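Local coordinates for DUF3845 domain-containing protein (Bacteroides thetaiotaomicron VPI-5482, PDB 3GF6), which is of unknown function, an all-beta bacterial lipoprotein from a family grouped with the C1q and TNF-like domains, at residues 30-44 with 204-218. Numbering follows the deposited sequence. Where two conformers were deposited one is given.
Sequences LVARSFNEEDYVLDT and RVRLRIDKESYFELY. With EDO (1,2-ethanediol), chain F; EDO (1,2-ethanediol), chain G.
Asp-43 meets Arg-204 side-on in a two-bond salt bridge: NE reaches OD1 at 2.9 Å and NH2 reaches OD2 at 2.6 Å, both oxygens lying in the guanidinium plane and each using its syn lone pair. Tyr-40 lies alongside Ile-209, whose CB sits over the ring face 4.0 Å from its centroid; the ring's hydroxyl is hydrogen-bonded to Lys-64 O and Ser-81 OG. At the far end Leu-30 CD1 packs over the Tyr-218 ring, 23° off its normal. Strand 203-219 runs in an antiparallel sheet between 112-123 and, on its other edge, 29-35 and 40-46, as reciprocal backbone bonds of Leu-42 with Leu-207 and Ser-34 with Phe-215 attest. A classic beta bulge interrupts it: Leu-217 O takes Val-31 N (2.8 Å) and, weakly, Ala-32 N (3.3 Å). Between the two strand pairs, the type I beta turn from Asp-210 to Ser-213 is met by Asp-39 OD1, which accepts from Lys-211 N at 2.8 Å, and by Asn-36 ND2, which reaches Ser-213 O from above the Ser-213 carbonyl plane. Lys-119 pairs with Asp-210 OD2. Arg-208, bent at chi3 (62°), directs NE to Asp-210 OD1 at 2.8 Å, while NH2 pairs with Glu-121; a leucine here would probably deprive Asp-210 and Glu-121 of their arginine partner and leave repulsion between Asp-39 and Asp-210 less screened.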
ATOM      1  N   LEU A  30     -13.734  16.981   4.309  1.00 15.66           N
ATOM      2  CA  LEU A  30     -13.465  15.575   4.062  1.00 15.08           C
ATOM      3  C   LEU A  30     -13.815  15.278   2.624  1.00 17.87           C
ATOM      4  O   LEU A  30     -14.965  15.436   2.240  1.00 16.05           O
ATOM      5  CB  LEU A  30     -14.295  14.654   4.979  1.00 15.86           C
ATOM      6  CG  LEU A  30     -14.087  13.133   4.831  1.00 16.58           C
ATOM      7  CD1 LEU A  30     -12.786  12.686   5.436  1.00 14.33           C
ATOM      8  CD2 LEU A  30     -15.268  12.345   5.476  1.00 19.32           C
ATOM      9  N   VAL A  31     -12.833  14.865   1.820  1.00 13.22           N
ATOM     10  CA  VAL A  31     -13.088  14.622   0.396  1.00 12.40           C
ATOM     11  C   VAL A  31     -13.067  13.149   0.049  1.00 12.74           C
ATOM     12  O   VAL A  31     -13.562  12.753  -0.991  1.00 13.42           O
ATOM     13  CB  VAL A  31     -12.156  15.435  -0.533  1.00 13.51           C
ATOM     14  CG1 VAL A  31     -12.527  16.970  -0.429  1.00 13.93           C
ATOM     15  CG2 VAL A  31     -10.671  15.191  -0.289  1.00 12.89           C
ATOM     16  N   ALA A  32     -12.501  12.339   0.915  1.00 12.91           N
ATOM     17  CA  ALA A  32     -12.564  10.882   0.738  1.00 13.31           C
ATOM     18  C   ALA A  32     -12.411  10.214   2.118  1.00 14.00           C
ATOM     19  O   ALA A  32     -11.651  10.687   3.008  1.00 12.83           O
ATOM     20  CB  ALA A  32     -11.498  10.357  -0.265  1.00 11.56           C
ATOM     21  N   ARG A  33     -13.174   9.151   2.283  1.00 11.98           N
ATOM     22  CA  ARG A  33     -13.135   8.311   3.476  1.00 12.51           C
ATOM     23  C   ARG A  33     -13.645   6.932   3.134  1.00 14.01           C
ATOM     24  O   ARG A  33     -14.728   6.770   2.529  1.00 14.05           O
ATOM     25  CB  ARG A  33     -13.969   8.920   4.611  1.00 12.93           C
ATOM     26  CG  ARG A  33     -14.218   7.962   5.810  1.00 12.89           C
ATOM     27  CD  ARG A  33     -14.798   8.691   7.021  1.00 15.82           C
ATOM     28  NE  ARG A  33     -15.025   7.726   8.088  1.00 15.18           N
ATOM     29  CZ  ARG A  33     -16.205   7.246   8.465  1.00 18.13           C
ATOM     30  NH1 ARG A  33     -17.332   7.659   7.898  1.00 14.07           N
ATOM     31  NH2 ARG A  33     -16.252   6.345   9.437  1.00 18.30           N
ATOM     32  N   SER A  34     -12.830   5.943   3.498  1.00 12.21           N
ATOM     33  CA  SER A  34     -13.209   4.537   3.442  0.50 10.71           C
ATOM     34  C   SER A  34     -12.894   3.872   4.780  1.00 11.99           C
ATOM     35  O   SER A  34     -11.955   4.262   5.481  1.00 10.69           O
ATOM     36  CB  SER A  34     -12.496   3.805   2.295  0.50 12.27           C
ATOM     37  OG  SER A  34     -11.089   3.751   2.488  0.50  5.02           O
ATOM     38  N   PHE A  35     -13.666   2.844   5.112  1.00 12.80           N
ATOM     39  CA  PHE A  35     -13.519   2.128   6.359  1.00 10.54           C
ATOM     40  C   PHE A  35     -14.143   0.739   6.233  1.00  8.12           C
ATOM     41  O   PHE A  35     -14.546   0.311   5.138  1.00 11.08           O
ATOM     42  CB  PHE A  35     -14.115   2.934   7.523  1.00 13.55           C
ATOM     43  CG  PHE A  35     -15.572   3.224   7.385  1.00 12.81           C
ATOM     44  CD1 PHE A  35     -15.996   4.316   6.638  1.00 14.80           C
ATOM     45  CD2 PHE A  35     -16.519   2.428   8.023  1.00 16.84           C
ATOM     46  CE1 PHE A  35     -17.386   4.594   6.507  1.00 17.51           C
ATOM     47  CE2 PHE A  35     -17.887   2.712   7.908  1.00 15.87           C
ATOM     48  CZ  PHE A  35     -18.311   3.800   7.152  1.00 15.04           C
ATOM     49  N   ASN A  36     -14.212   0.033   7.353  1.00  9.73           N
ATOM     50  CA  ASN A  36     -14.671  -1.355   7.337  1.00 10.48           C
ATOM     51  C   ASN A  36     -15.542  -1.647   8.549  1.00 10.89           C
ATOM     52  O   ASN A  36     -15.365  -1.044   9.610  1.00  9.53           O
ATOM     53  CB  ASN A  36     -13.481  -2.305   7.368  1.00 12.27           C
ATOM     54  CG  ASN A  36     -12.580  -2.208   6.133  1.00 12.47           C
ATOM     55  OD1 ASN A  36     -12.855  -2.802   5.062  1.00 11.77           O
ATOM     56  ND2 ASN A  36     -11.474  -1.528   6.301  1.00 13.03           N
ATOM     57  N   GLU A  37     -16.457  -2.603   8.382  1.00 13.33           N
ATOM     58  CA  GLU A  37     -17.311  -3.094   9.459  1.00  9.99           C
ATOM     59  C   GLU A  37     -16.915  -4.482   9.912  1.00 12.17           C
ATOM     60  O   GLU A  37     -17.350  -4.945  10.954  1.00 12.66           O
ATOM     61  CB  GLU A  37     -18.778  -3.093   9.028  1.00 11.43           C
ATOM     62  CG  GLU A  37     -19.333  -1.677   8.756  1.00 13.44           C
ATOM     63  CD  GLU A  37     -20.771  -1.696   8.252  1.00 13.17           C
ATOM     64  OE1 GLU A  37     -21.442  -2.721   8.430  1.00 15.19           O
ATOM     65  OE2 GLU A  37     -21.209  -0.704   7.665  1.00 16.14           O
ATOM     66  N   GLU A  38     -16.112  -5.157   9.115  1.00 11.70           N
ATOM     67  CA  GLU A  38     -15.587  -6.458   9.480  1.00 12.97           C
ATOM     68  C   GLU A  38     -14.266  -6.682   8.758  1.00 12.19           C
ATOM     69  O   GLU A  38     -13.902  -5.943   7.816  1.00 11.31           O
ATOM     70  CB  GLU A  38     -16.575  -7.547   9.102  1.00 15.82           C
ATOM     71  CG  GLU A  38     -16.840  -7.658   7.659  1.00 16.51           C
ATOM     72  CD  GLU A  38     -17.946  -8.687   7.331  1.00 32.00           C
ATOM     73  OE1 GLU A  38     -18.479  -9.303   8.263  1.00 41.22           O
ATOM     74  OE2 GLU A  38     -18.272  -8.868   6.138  1.00 30.65           O
ATOM     75  N   ASP A  39     -13.538  -7.682   9.235  1.00 10.91           N
ATOM     76  CA  ASP A  39     -12.289  -8.067   8.574  1.00 13.03           C
ATOM     77  C   ASP A  39     -12.605  -8.683   7.212  1.00 14.36           C
ATOM     78  O   ASP A  39     -13.672  -9.291   6.995  1.00 13.45           O
ATOM     79  CB  ASP A  39     -11.550  -9.177   9.329  1.00 11.90           C
ATOM     80  CG  ASP A  39     -11.163  -8.822  10.756  1.00 16.23           C
ATOM     81  OD1 ASP A  39     -11.198  -7.668  11.212  1.00 16.09           O
ATOM     82  OD2 ASP A  39     -10.817  -9.796  11.450  1.00 16.88           O
ATOM     83  N   TYR A  40     -11.650  -8.626   6.304  1.00 13.99           N
ATOM     84  CA  TYR A  40     -11.778  -9.431   5.055  1.00 13.04           C
ATOM     85  C   TYR A  40     -10.428  -9.976   4.612  1.00 12.50           C
ATOM     86  O   TYR A  40      -9.390  -9.508   5.084  1.00 10.44           O
ATOM     87  CB  TYR A  40     -12.468  -8.637   3.957  1.00 13.44           C
ATOM     88  CG  TYR A  40     -11.638  -7.561   3.297  1.00 14.17           C
ATOM     89  CD1 TYR A  40     -10.829  -7.863   2.205  1.00 18.96           C
ATOM     90  CD2 TYR A  40     -11.654  -6.249   3.764  1.00 12.33           C
ATOM     91  CE1 TYR A  40     -10.075  -6.908   1.592  1.00 17.47           C
ATOM     92  CE2 TYR A  40     -10.914  -5.281   3.152  1.00 12.79           C
ATOM     93  CZ  TYR A  40     -10.092  -5.620   2.067  1.00 15.65           C
ATOM     94  OH  TYR A  40      -9.341  -4.658   1.431  1.00 14.49           O
ATOM     95  N   VAL A  41     -10.448 -10.980   3.743  1.00 11.87           N
ATOM     96  CA  VAL A  41      -9.189 -11.586   3.347  1.00 12.85           C
ATOM     97  C   VAL A  41      -9.059 -11.655   1.824  1.00 14.53           C
ATOM     98  O   VAL A  41      -9.896 -12.277   1.157  1.00 14.52           O
ATOM     99  CB  VAL A  41      -9.059 -12.975   3.960  1.00 16.75           C
ATOM    100  CG1 VAL A  41      -7.753 -13.655   3.516  1.00 15.36           C
ATOM    101  CG2 VAL A  41      -9.123 -12.895   5.525  1.00 16.34           C
ATOM    102  N   LEU A  42      -8.040 -10.989   1.268  1.00 11.89           N
ATOM    103  CA  LEU A  42      -7.661 -11.214  -0.123  1.00 13.56           C
ATOM    104  C   LEU A  42      -6.947 -12.585  -0.201  1.00 11.38           C
ATOM    105  O   LEU A  42      -6.076 -12.844   0.638  1.00 11.40           O
ATOM    106  CB  LEU A  42      -6.741 -10.081  -0.593  1.00 13.19           C
ATOM    107  CG  LEU A  42      -6.020 -10.183  -1.932  1.00 17.46           C
ATOM    108  CD1 LEU A  42      -6.971 -10.489  -3.133  1.00 14.75           C
ATOM    109  CD2 LEU A  42      -5.231  -8.858  -2.121  1.00 12.94           C
ATOM    110  N   ASP A  43      -7.279 -13.444  -1.186  1.00 11.61           N
ATOM    111  CA  ASP A  43      -6.729 -14.818  -1.275  1.00 12.46           C
ATOM    112  C   ASP A  43      -6.576 -15.106  -2.789  1.00 13.58           C
ATOM    113  O   ASP A  43      -7.566 -15.300  -3.480  1.00 13.03           O
ATOM    114  CB  ASP A  43      -7.717 -15.784  -0.613  1.00 11.83           C
ATOM    115  CG  ASP A  43      -7.200 -17.174  -0.452  1.00 13.88           C
ATOM    116  OD1 ASP A  43      -6.255 -17.545  -1.160  1.00 11.11           O
ATOM    117  OD2 ASP A  43      -7.797 -17.912   0.378  1.00 13.99           O
ATOM    118  N   THR A  44      -5.334 -15.071  -3.271  1.00 14.33           N
ATOM    119  CA  THR A  44      -5.010 -14.992  -4.704  1.00 15.84           C
ATOM    120  C   THR A  44      -3.730 -15.793  -4.947  1.00 16.73           C
ATOM    121  O   THR A  44      -2.792 -15.674  -4.180  1.00 18.03           O
ATOM    122  CB  THR A  44      -4.757 -13.510  -5.138  1.00 17.21           C
ATOM    123  OG1 THR A  44      -5.970 -12.734  -5.035  1.00 19.09           O
ATOM    124  CG2 THR A  44      -4.197 -13.428  -6.565  1.00 20.16           C
ATOM    125  N   ARG A 204      -0.060 -19.377  -3.000  1.00 14.21           N
ATOM    126  CA  ARG A 204      -1.348 -18.857  -2.616  1.00 14.38           C
ATOM    127  C   ARG A 204      -1.097 -17.796  -1.575  1.00 13.08           C
ATOM    128  O   ARG A 204      -0.704 -18.109  -0.461  1.00 14.33           O
ATOM    129  CB  ARG A 204      -2.182 -19.974  -2.032  1.00 13.03           C
ATOM    130  CG  ARG A 204      -3.554 -19.544  -1.586  1.00 13.22           C
ATOM    131  CD  ARG A 204      -4.122 -20.511  -0.627  1.00 20.22           C
ATOM    132  NE  ARG A 204      -5.425 -20.076  -0.146  1.00 21.94           N
ATOM    133  CZ  ARG A 204      -6.163 -20.801   0.689  1.00 27.69           C
ATOM    134  NH1 ARG A 204      -5.754 -22.007   1.098  1.00 26.87           N
ATOM    135  NH2 ARG A 204      -7.324 -20.340   1.100  1.00 27.18           N
ATOM    136  N   VAL A 205      -1.330 -16.537  -1.923  1.00 12.39           N
ATOM    137  CA  VAL A 205      -1.037 -15.425  -1.029  1.00 12.14           C
ATOM    138  C   VAL A 205      -2.326 -14.916  -0.358  1.00 11.05           C
ATOM    139  O   VAL A 205      -3.367 -14.687  -1.035  1.00 11.31           O
ATOM    140  CB  VAL A 205      -0.378 -14.241  -1.793  1.00 13.95           C
ATOM    141  CG1 VAL A 205      -0.129 -13.042  -0.868  1.00 16.25           C
ATOM    142  CG2 VAL A 205       0.960 -14.704  -2.453  1.00 11.78           C
ATOM    143  N   ARG A 206      -2.273 -14.728   0.951  1.00 11.51           N
ATOM    144  CA  ARG A 206      -3.418 -14.175   1.681  1.00 12.34           C
ATOM    145  C   ARG A 206      -3.052 -12.868   2.338  1.00 12.73           C
ATOM    146  O   ARG A 206      -1.936 -12.715   2.839  1.00 11.30           O
ATOM    147  CB  ARG A 206      -3.940 -15.194   2.701  1.00 13.01           C
ATOM    148  CG  ARG A 206      -4.812 -16.254   2.047  1.00 14.04           C
ATOM    149  CD  ARG A 206      -5.429 -17.194   3.002  1.00 20.99           C
ATOM    150  NE  ARG A 206      -4.424 -17.910   3.750  1.00 18.45           N
ATOM    151  CZ  ARG A 206      -4.651 -18.589   4.870  1.00 25.62           C
ATOM    152  NH1 ARG A 206      -5.871 -18.669   5.405  1.00 23.73           N
ATOM    153  NH2 ARG A 206      -3.630 -19.187   5.470  1.00 22.45           N
ATOM    154  N   LEU A 207      -3.962 -11.893   2.276  1.00 11.66           N
ATOM    155  CA  LEU A 207      -3.768 -10.632   2.940  1.00  8.92           C
ATOM    156  C   LEU A 207      -5.062 -10.358   3.689  1.00  9.94           C
ATOM    157  O   LEU A 207      -6.092 -10.051   3.053  1.00 10.27           O
ATOM    158  CB  LEU A 207      -3.447  -9.476   1.968  1.00 11.97           C
ATOM    159  CG  LEU A 207      -3.176  -8.099   2.617  1.00 12.46           C
ATOM    160  CD1 LEU A 207      -1.822  -8.193   3.384  1.00 10.68           C
ATOM    161  CD2 LEU A 207      -3.156  -6.953   1.628  1.00 14.70           C
ATOM    162  N   ARG A 208      -5.003 -10.454   5.015  1.00 11.41           N
ATOM    163  CA  ARG A 208      -6.129 -10.000   5.871  1.00 11.64           C
ATOM    164  C   ARG A 208      -6.061  -8.508   6.121  1.00 13.42           C
ATOM    165  O   ARG A 208      -5.018  -7.978   6.510  1.00 11.37           O
ATOM    166  CB  ARG A 208      -6.179 -10.752   7.184  1.00 13.62           C
ATOM    167  CG  ARG A 208      -7.411 -10.380   8.023  1.00 12.75           C
ATOM    168  CD  ARG A 208      -7.483 -11.123   9.326  1.00  9.60           C
ATOM    169  NE  ARG A 208      -6.367 -10.843  10.213  1.00 13.44           N
ATOM    170  CZ  ARG A 208      -5.338 -11.662  10.463  1.00 16.95           C
ATOM    171  NH1 ARG A 208      -5.232 -12.853   9.872  1.00 18.95           N
ATOM    172  NH2 ARG A 208      -4.396 -11.275  11.317  1.00 19.18           N
ATOM    173  N   ILE A 209      -7.169  -7.806   5.855  1.00 11.80           N
ATOM    174  CA  ILE A 209      -7.303  -6.392   6.199  1.00 11.49           C
ATOM    175  C   ILE A 209      -8.320  -6.392   7.347  1.00 12.21           C
ATOM    176  O   ILE A 209      -9.489  -6.831   7.176  1.00  8.86           O
ATOM    177  CB  ILE A 209      -7.815  -5.544   5.035  1.00 10.02           C
ATOM    178  CG1 ILE A 209      -6.804  -5.572   3.881  1.00 12.10           C
ATOM    179  CG2 ILE A 209      -8.179  -4.107   5.509  1.00 11.24           C
ATOM    180  CD1 ILE A 209      -5.394  -4.927   4.208  1.00 11.00           C
ATOM    181  N   ASP A 210      -7.842  -5.961   8.516  1.00 11.93           N
ATOM    182  CA  ASP A 210      -8.663  -5.962   9.728  1.00 12.12           C
ATOM    183  C   ASP A 210      -9.650  -4.810   9.656  1.00 11.50           C
ATOM    184  O   ASP A 210      -9.408  -3.754   9.030  1.00 12.28           O
ATOM    185  CB  ASP A 210      -7.828  -5.859  11.003  1.00 12.94           C
ATOM    186  CG  ASP A 210      -7.063  -7.154  11.337  1.00 13.38           C
ATOM    187  OD1 ASP A 210      -7.128  -8.138  10.611  1.00 18.12           O
ATOM    188  OD2 ASP A 210      -6.354  -7.168  12.350  1.00 16.86           O
ATOM    189  N   LYS A 211     -10.746  -4.995  10.366  1.00 12.47           N
ATOM    190  CA  LYS A 211     -11.864  -4.047  10.351  1.00 12.85           C
ATOM    191  C   LYS A 211     -11.490  -2.641  10.831  1.00 12.96           C
ATOM    192  O   LYS A 211     -12.160  -1.696  10.478  1.00 15.20           O
ATOM    193  CB  LYS A 211     -13.039  -4.611  11.159  1.00 16.22           C
ATOM    194  CG  LYS A 211     -12.967  -4.437  12.632  1.00 19.89           C
ATOM    195  CD  LYS A 211     -14.136  -5.154  13.337  1.00 27.84           C
ATOM    196  CE  LYS A 211     -13.672  -6.335  14.159  1.00 38.65           C
ATOM    197  NZ  LYS A 211     -12.757  -5.922  15.278  1.00 36.21           N
ATOM    198  N   GLU A 212     -10.418  -2.510  11.623  1.00  9.99           N
ATOM    199  CA  GLU A 212      -9.952  -1.219  12.108  1.00 11.03           C
ATOM    200  C   GLU A 212      -9.316  -0.354  11.005  1.00 10.29           C
ATOM    201  O   GLU A 212      -9.133   0.829  11.195  1.00 12.29           O
ATOM    202  CB  GLU A 212      -8.911  -1.392  13.220  1.00 15.75           C
ATOM    203  CG  GLU A 212      -9.444  -1.955  14.542  1.00 17.09           C
ATOM    204  CD  GLU A 212      -9.638  -3.457  14.578  1.00 20.63           C
ATOM    205  OE1 GLU A 212      -9.291  -4.217  13.646  1.00 12.69           O
ATOM    206  OE2 GLU A 212     -10.192  -3.886  15.584  1.00 24.19           O
ATOM    207  N   SER A 213      -8.973  -0.938   9.855  1.00 10.59           N
ATOM    208  CA  SER A 213      -8.319  -0.196   8.800  1.00 11.24           C
ATOM    209  C   SER A 213      -9.280   0.845   8.234  1.00 12.65           C
ATOM    210  O   SER A 213     -10.473   0.585   8.072  1.00 11.98           O
ATOM    211  CB  SER A 213      -7.817  -1.121   7.703  1.00 12.78           C
ATOM    212  OG  SER A 213      -6.933  -2.117   8.191  1.00  8.70           O
ATOM    213  N   TYR A 214      -8.748   2.034   7.973  1.00 10.12           N
ATOM    214  CA  TYR A 214      -9.511   3.130   7.370  1.00 11.10           C
ATOM    215  C   TYR A 214      -8.582   4.125   6.698  1.00 11.93           C
ATOM    216  O   TYR A 214      -7.380   4.167   6.977  1.00 13.63           O
ATOM    217  CB  TYR A 214     -10.365   3.881   8.411  1.00 11.48           C
ATOM    218  CG  TYR A 214      -9.601   4.810   9.309  1.00 12.97           C
ATOM    219  CD1 TYR A 214      -9.407   6.142   8.952  1.00 17.93           C
ATOM    220  CD2 TYR A 214      -9.068   4.356  10.506  1.00 15.85           C
ATOM    221  CE1 TYR A 214      -8.691   7.017   9.764  1.00 17.52           C
ATOM    222  CE2 TYR A 214      -8.369   5.201  11.352  1.00 15.36           C
ATOM    223  CZ  TYR A 214      -8.163   6.533  10.962  1.00 18.83           C
ATOM    224  OH  TYR A 214      -7.514   7.376  11.789  1.00 24.80           O
ATOM    225  N   PHE A 215      -9.172   4.959   5.859  1.00 12.20           N
ATOM    226  CA  PHE A 215      -8.441   5.968   5.122  1.00 12.33           C
ATOM    227  C   PHE A 215      -9.301   7.194   5.019  1.00 11.29           C
ATOM    228  O   PHE A 215     -10.439   7.088   4.605  1.00 11.92           O
ATOM    229  CB  PHE A 215      -8.138   5.439   3.715  1.00 11.77           C
ATOM    230  CG  PHE A 215      -7.489   6.446   2.838  1.00 12.73           C
ATOM    231  CD1 PHE A 215      -6.109   6.605   2.868  1.00 15.53           C
ATOM    232  CD2 PHE A 215      -8.245   7.315   2.059  1.00 12.55           C
ATOM    233  CE1 PHE A 215      -5.502   7.580   2.076  1.00 17.41           C
ATOM    234  CE2 PHE A 215      -7.647   8.300   1.291  1.00 17.16           C
ATOM    235  CZ  PHE A 215      -6.284   8.429   1.288  1.00 13.67           C
ATOM    236  N   GLU A 216      -8.748   8.366   5.364  1.00 11.36           N
ATOM    237  CA  GLU A 216      -9.427   9.662   5.265  1.00 10.90           C
ATOM    238  C   GLU A 216      -8.527  10.675   4.604  1.00 12.33           C
ATOM    239  O   GLU A 216      -7.329  10.710   4.891  1.00 12.63           O
ATOM    240  CB  GLU A 216      -9.810  10.228   6.630  1.00 10.92           C
ATOM    241  CG  GLU A 216     -10.767   9.354   7.369  1.00 16.34           C
ATOM    242  CD  GLU A 216     -11.104   9.847   8.768  1.00 18.94           C
ATOM    243  OE1 GLU A 216     -10.510  10.816   9.260  1.00 22.95           O
ATOM    244  OE2 GLU A 216     -11.998   9.241   9.374  1.00 22.76           O
ATOM    245  N   LEU A 217      -9.125  11.513   3.764  1.00 13.00           N
ATOM    246  CA  LEU A 217      -8.434  12.588   3.065  1.00 10.24           C
ATOM    247  C   LEU A 217      -9.224  13.904   3.225  1.00 13.28           C
ATOM    248  O   LEU A 217     -10.417  13.965   2.910  1.00 14.15           O
ATOM    249  CB  LEU A 217      -8.286  12.272   1.579  1.00 12.26           C
ATOM    250  CG  LEU A 217      -7.546  13.302   0.714  1.00 12.79           C
ATOM    251  CD1 LEU A 217      -6.081  13.518   1.161  1.00 12.30           C
ATOM    252  CD2 LEU A 217      -7.591  12.849  -0.767  1.00 13.10           C
ATOM    253  N   TYR A 218      -8.534  14.924   3.714  1.00 11.53           N
ATOM    254  CA  TYR A 218      -9.076  16.251   3.907  1.00 12.93           C
ATOM    255  C   TYR A 218      -8.419  17.249   2.965  1.00 14.94           C
ATOM    256  O   TYR A 218      -7.208  17.186   2.740  1.00 16.38           O
ATOM    257  CB  TYR A 218      -8.838  16.719   5.357  1.00 12.59           C
ATOM    258  CG  TYR A 218      -9.532  15.851   6.366  1.00 11.47           C
ATOM    259  CD1 TYR A 218      -8.936  14.679   6.845  1.00 15.85           C
ATOM    260  CD2 TYR A 218     -10.829  16.164   6.801  1.00 19.60           C
ATOM    261  CE1 TYR A 218      -9.608  13.852   7.757  1.00 21.61           C
ATOM    262  CE2 TYR A 218     -11.493  15.349   7.707  1.00 21.87           C
ATOM    263  CZ  TYR A 218     -10.878  14.199   8.172  1.00 18.93           C
ATOM    264  OH  TYR A 218     -11.527  13.406   9.070  1.00 24.76           O
TER
HETATM  265  C1  EDO F   6      -5.588 -16.373   8.035  1.00 37.14           C
HETATM  266  O1  EDO F   6      -5.008 -15.888   9.261  1.00 46.41           O
HETATM  267  C2  EDO F   6      -6.119 -15.191   7.236  1.00 30.63           C
HETATM  268  O2  EDO F   6      -6.890 -14.310   8.076  1.00 30.26           O
HETATM  269  C1  EDO G   7      -4.401   8.118  12.022  1.00 32.33           C
HETATM  270  O1  EDO G   7      -4.826   6.802  12.393  1.00 40.47           O
HETATM  271  C2  EDO G   7      -4.192   8.904  13.319  1.00 35.48           C
HETATM  272  O2  EDO G   7      -5.250   9.848  13.489  1.00 46.87           O
HETATM  273  O   HOH W   1     -12.757   6.479   9.225  0.50 16.81           O
HETATM  274  O   HOH W   2     -12.533   0.821   9.724  1.00 13.30           O
HETATM  275  O   HOH W   3     -10.258  -6.979  13.680  1.00 22.59           O
HETATM  276  O   HOH W   4      -8.430  -9.990  12.865  1.00 31.00           O